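Uncharacterized rhodanese-related protein TVG0868615 (Thermoplasma volcanium GSS1, PDB 3GK5) is of unknown function but contains a rhodanese-like domain, a fold found in sulfurtransferases, which is consistent with a role in sulfur transfer. Local coordinates at residues R24-L29 with S37-I42. Sequence-based numbering, arbitrary orientation.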
ATOM      1  N   ARG A  24       6.466   0.231  -3.749  1.00 21.37           N
ATOM      2  CA  ARG A  24       7.124   0.588  -4.997  1.00 19.44           C
ATOM      3  C   ARG A  24       8.528   1.084  -4.676  1.00 14.72           C
ATOM      4  O   ARG A  24       8.858   1.322  -3.516  1.00 19.78           O
ATOM      5  CB  ARG A  24       6.338   1.698  -5.703  1.00 17.27           C
ATOM      6  CG  ARG A  24       4.898   1.332  -6.021  1.00 24.54           C
ATOM      7  CD  ARG A  24       4.226   2.422  -6.825  1.00 20.43           C
ATOM      8  NE  ARG A  24       4.075   3.640  -6.036  1.00 23.13           N
ATOM      9  CZ  ARG A  24       3.900   4.849  -6.554  1.00 19.86           C
ATOM     10  NH1 ARG A  24       3.857   5.010  -7.869  1.00 12.28           N
ATOM     11  NH2 ARG A  24       3.769   5.895  -5.754  1.00 21.99           N
ATOM     12  N   GLU A  25       9.348   1.236  -5.707  1.00 18.14           N
ATOM     13  CA  GLU A  25      10.706   1.723  -5.526  1.00 24.69           C
ATOM     14  C   GLU A  25      10.624   3.214  -5.228  1.00 22.68           C
ATOM     15  O   GLU A  25       9.736   3.904  -5.722  1.00 25.34           O
ATOM     16  CB  GLU A  25      11.549   1.467  -6.782  1.00 34.92           C
ATOM     17  CG  GLU A  25      11.743  -0.016  -7.086  1.00 34.06           C
ATOM     18  CD  GLU A  25      12.266  -0.786  -5.885  1.00 44.76           C
ATOM     19  OE1 GLU A  25      11.767  -1.905  -5.620  1.00 36.08           O
ATOM     20  OE2 GLU A  25      13.184  -0.275  -5.202  1.00 52.21           O
ATOM     21  N   PRO A  26      11.554   3.728  -4.412  1.00 23.61           N
ATOM     22  CA  PRO A  26      11.604   5.141  -4.021  1.00 20.23           C
ATOM     23  C   PRO A  26      11.499   6.191  -5.127  1.00 27.81           C
ATOM     24  O   PRO A  26      10.884   7.240  -4.920  1.00 35.59           O
ATOM     25  CB  PRO A  26      12.906   5.240  -3.220  1.00 20.45           C
ATOM     26  CG  PRO A  26      13.722   4.070  -3.722  1.00 31.13           C
ATOM     27  CD  PRO A  26      12.704   2.988  -3.868  1.00 10.54           C
ATOM     28  N   PHE A  27      12.073   5.919  -6.295  1.00 27.89           N
ATOM     29  CA  PHE A  27      12.019   6.887  -7.395  1.00 23.84           C
ATOM     30  C   PHE A  27      10.622   7.033  -7.959  1.00 22.77           C
ATOM     31  O   PHE A  27      10.335   7.987  -8.670  1.00 30.13           O
ATOM     32  CB  PHE A  27      12.970   6.488  -8.535  1.00 24.60           C
ATOM     33  CG  PHE A  27      12.509   5.295  -9.338  1.00 20.08           C
ATOM     34  CD1 PHE A  27      11.584   5.439 -10.372  1.00 26.75           C
ATOM     35  CD2 PHE A  27      13.030   4.032  -9.080  1.00 20.31           C
ATOM     36  CE1 PHE A  27      11.190   4.333 -11.143  1.00 19.36           C
ATOM     37  CE2 PHE A  27      12.647   2.924  -9.839  1.00 14.87           C
ATOM     38  CZ  PHE A  27      11.726   3.076 -10.874  1.00  9.04           C
ATOM     39  N   GLU A  28       9.757   6.081  -7.646  1.00 21.65           N
ATOM     40  CA  GLU A  28       8.397   6.110  -8.147  1.00 15.76           C
ATOM     41  C   GLU A  28       7.505   7.032  -7.345  1.00 14.36           C
ATOM     42  O   GLU A  28       6.512   7.530  -7.858  1.00 20.74           O
ATOM     43  CB  GLU A  28       7.807   4.697  -8.140  1.00 26.05           C
ATOM     44  CG  GLU A  28       8.449   3.757  -9.143  1.00 22.04           C
ATOM     45  CD  GLU A  28       7.896   2.347  -9.079  1.00 19.81           C
ATOM     46  OE1 GLU A  28       8.478   1.500  -8.373  1.00 14.59           O
ATOM     47  OE2 GLU A  28       6.872   2.088  -9.737  1.00 19.31           O
ATOM     48  N   LEU A  29       7.849   7.259  -6.083  1.00 19.51           N
ATOM     49  CA  LEU A  29       7.028   8.115  -5.239  1.00 18.66           C
ATOM     50  C   LEU A  29       7.195   9.601  -5.518  1.00 16.07           C
ATOM     51  O   LEU A  29       6.339  10.401  -5.160  1.00 16.82           O
ATOM     52  CB  LEU A  29       7.295   7.830  -3.756  1.00  5.99           C
ATOM     53  CG  LEU A  29       6.495   6.677  -3.140  1.00 12.13           C
ATOM     54  CD1 LEU A  29       6.878   5.382  -3.806  1.00  7.41           C
ATOM     55  CD2 LEU A  29       6.750   6.602  -1.621  1.00  4.88           C
ATOM     56  N   SER A  37       1.823   7.622   3.611  1.00 22.97           N
ATOM     57  CA  SER A  37       2.047   6.219   3.299  1.00 33.47           C
ATOM     58  C   SER A  37       3.521   5.877   3.542  1.00 33.22           C
ATOM     59  O   SER A  37       4.415   6.581   3.071  1.00 41.31           O
ATOM     60  CB  SER A  37       1.657   5.912   1.842  1.00 28.84           C
ATOM     61  OG  SER A  37       2.621   6.382   0.916  1.00 28.63           O
ATOM     62  N   ILE A  38       3.771   4.818   4.308  1.00 29.42           N
ATOM     63  CA  ILE A  38       5.136   4.389   4.579  1.00 22.13           C
ATOM     64  C   ILE A  38       5.639   3.662   3.343  1.00 22.97           C
ATOM     65  O   ILE A  38       4.908   2.872   2.741  1.00 23.05           O
ATOM     66  CB  ILE A  38       5.209   3.423   5.765  1.00 31.96           C
ATOM     67  CG1 ILE A  38       6.613   2.799   5.836  1.00 35.90           C
ATOM     68  CG2 ILE A  38       4.152   2.339   5.612  1.00 35.37           C
ATOM     69  CD1 ILE A  38       7.753   3.808   5.999  1.00 34.85           C
ATOM     70  N   ASN A  39       6.891   3.923   2.977  1.00 16.87           N
ATOM     71  CA  ASN A  39       7.486   3.316   1.797  1.00 17.94           C
ATOM     72  C   ASN A  39       8.451   2.170   2.092  1.00 17.35           C
ATOM     73  O   ASN A  39       9.490   2.356   2.724  1.00 18.55           O
ATOM     74  CB  ASN A  39       8.216   4.384   0.980  1.00 18.60           C
ATOM     75  CG  ASN A  39       8.815   3.843  -0.312  1.00 27.41           C
ATOM     76  OD1 ASN A  39       9.829   4.361  -0.791  1.00 31.19           O
ATOM     77  ND2 ASN A  39       8.186   2.815  -0.893  1.00 13.61           N
ATOM     78  N   ILE A  40       8.077   0.980   1.641  1.00 12.42           N
ATOM     79  CA  ILE A  40       8.915  -0.190   1.779  1.00 12.49           C
ATOM     80  C   ILE A  40       8.923  -0.925   0.442  1.00 19.89           C
ATOM     81  O   ILE A  40       7.957  -1.605   0.084  1.00 21.71           O
ATOM     82  CB  ILE A  40       8.420  -1.158   2.864  1.00 17.05           C
ATOM     83  CG1 ILE A  40       8.477  -0.477   4.238  1.00 26.28           C
ATOM     84  CG2 ILE A  40       9.325  -2.405   2.886  1.00 21.54           C
ATOM     85  CD1 ILE A  40       7.905  -1.314   5.382  1.00  6.54           C
ATOM     86  N   PRO A  41      10.012  -0.777  -0.328  1.00 23.24           N
ATOM     87  CA  PRO A  41      10.108  -1.452  -1.629  1.00 15.38           C
ATOM     88  C   PRO A  41      10.093  -2.960  -1.418  1.00 17.30           C
ATOM     89  O   PRO A  41      10.621  -3.433  -0.424  1.00 25.18           O
ATOM     90  CB  PRO A  41      11.446  -0.958  -2.172  1.00 12.33           C
ATOM     91  CG  PRO A  41      11.558   0.417  -1.575  1.00 26.09           C
ATOM     92  CD  PRO A  41      11.113   0.186  -0.148  1.00 14.42           C
ATOM     93  N   ILE A  42       9.479  -3.705  -2.335  1.00 20.07           N
ATOM     94  CA  ILE A  42       9.407  -5.165  -2.229  1.00 26.57           C
ATOM     95  C   ILE A  42      10.784  -5.819  -2.129  1.00 29.58           C
ATOM     96  O   ILE A  42      10.902  -6.978  -1.728  1.00 28.40           O
ATOM     97  CB  ILE A  42       8.694  -5.800  -3.448  1.00 26.87           C
ATOM     98  CG1 ILE A  42       9.234  -5.176  -4.727  1.00 31.91           C
ATOM     99  CG2 ILE A  42       7.194  -5.644  -3.333  1.00 23.14           C
ATOM    100  CD1 ILE A  42       8.572  -5.688  -5.982  1.00 55.79           C
TER
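Asn39 reaches across to the backbone carbonyl of Arg24: its ND2 donates to Arg24 O at 3.1 Å, nearly straight at the hydrogen (166°). The oxygen lies in the plane of the Asn39 amide, while the donor itself is tilted 26° from the carbonyl plane. With CG anti to the backbone N (chi1 -177°), the amide extends from strand 38-39 toward the short helical turn at 26-29. Leu29 packs against this side chain through CD2, 3.7 Å from Asn39 CG, and Asn39 OD1 faces the CA of Pro26. Two residues on, Pro41 brings CG within 3.4 Å of Arg24 O and 3.6 Å of Pro26 CD, the two proline rings crossing at about a right angle. Bent at chi2, Glu25 brings its carboxylate against Pro41, with OE1 and OE2 of Glu25 each 3.6 Å from Pro41 CB.

Behind this shell, Glu28 OE1 accepts from Glu25 N at 2.8 Å while pairing with Arg67. Arg24 sends its guanidinium to Asp22 and Gly32. Asn39 ND2 also bonds to Asp22 O; with an alanine here both amide bonds go, which is likely to leave Arg24 O without this donor and a gap beside Leu29 CD2. Within this beta-alpha-beta unit the amide thus adds to the backbone pairing of strands 19-22 and 38-39, a directional bond joined by carbon-to-oxygen contacts and one proline-to-proline contact.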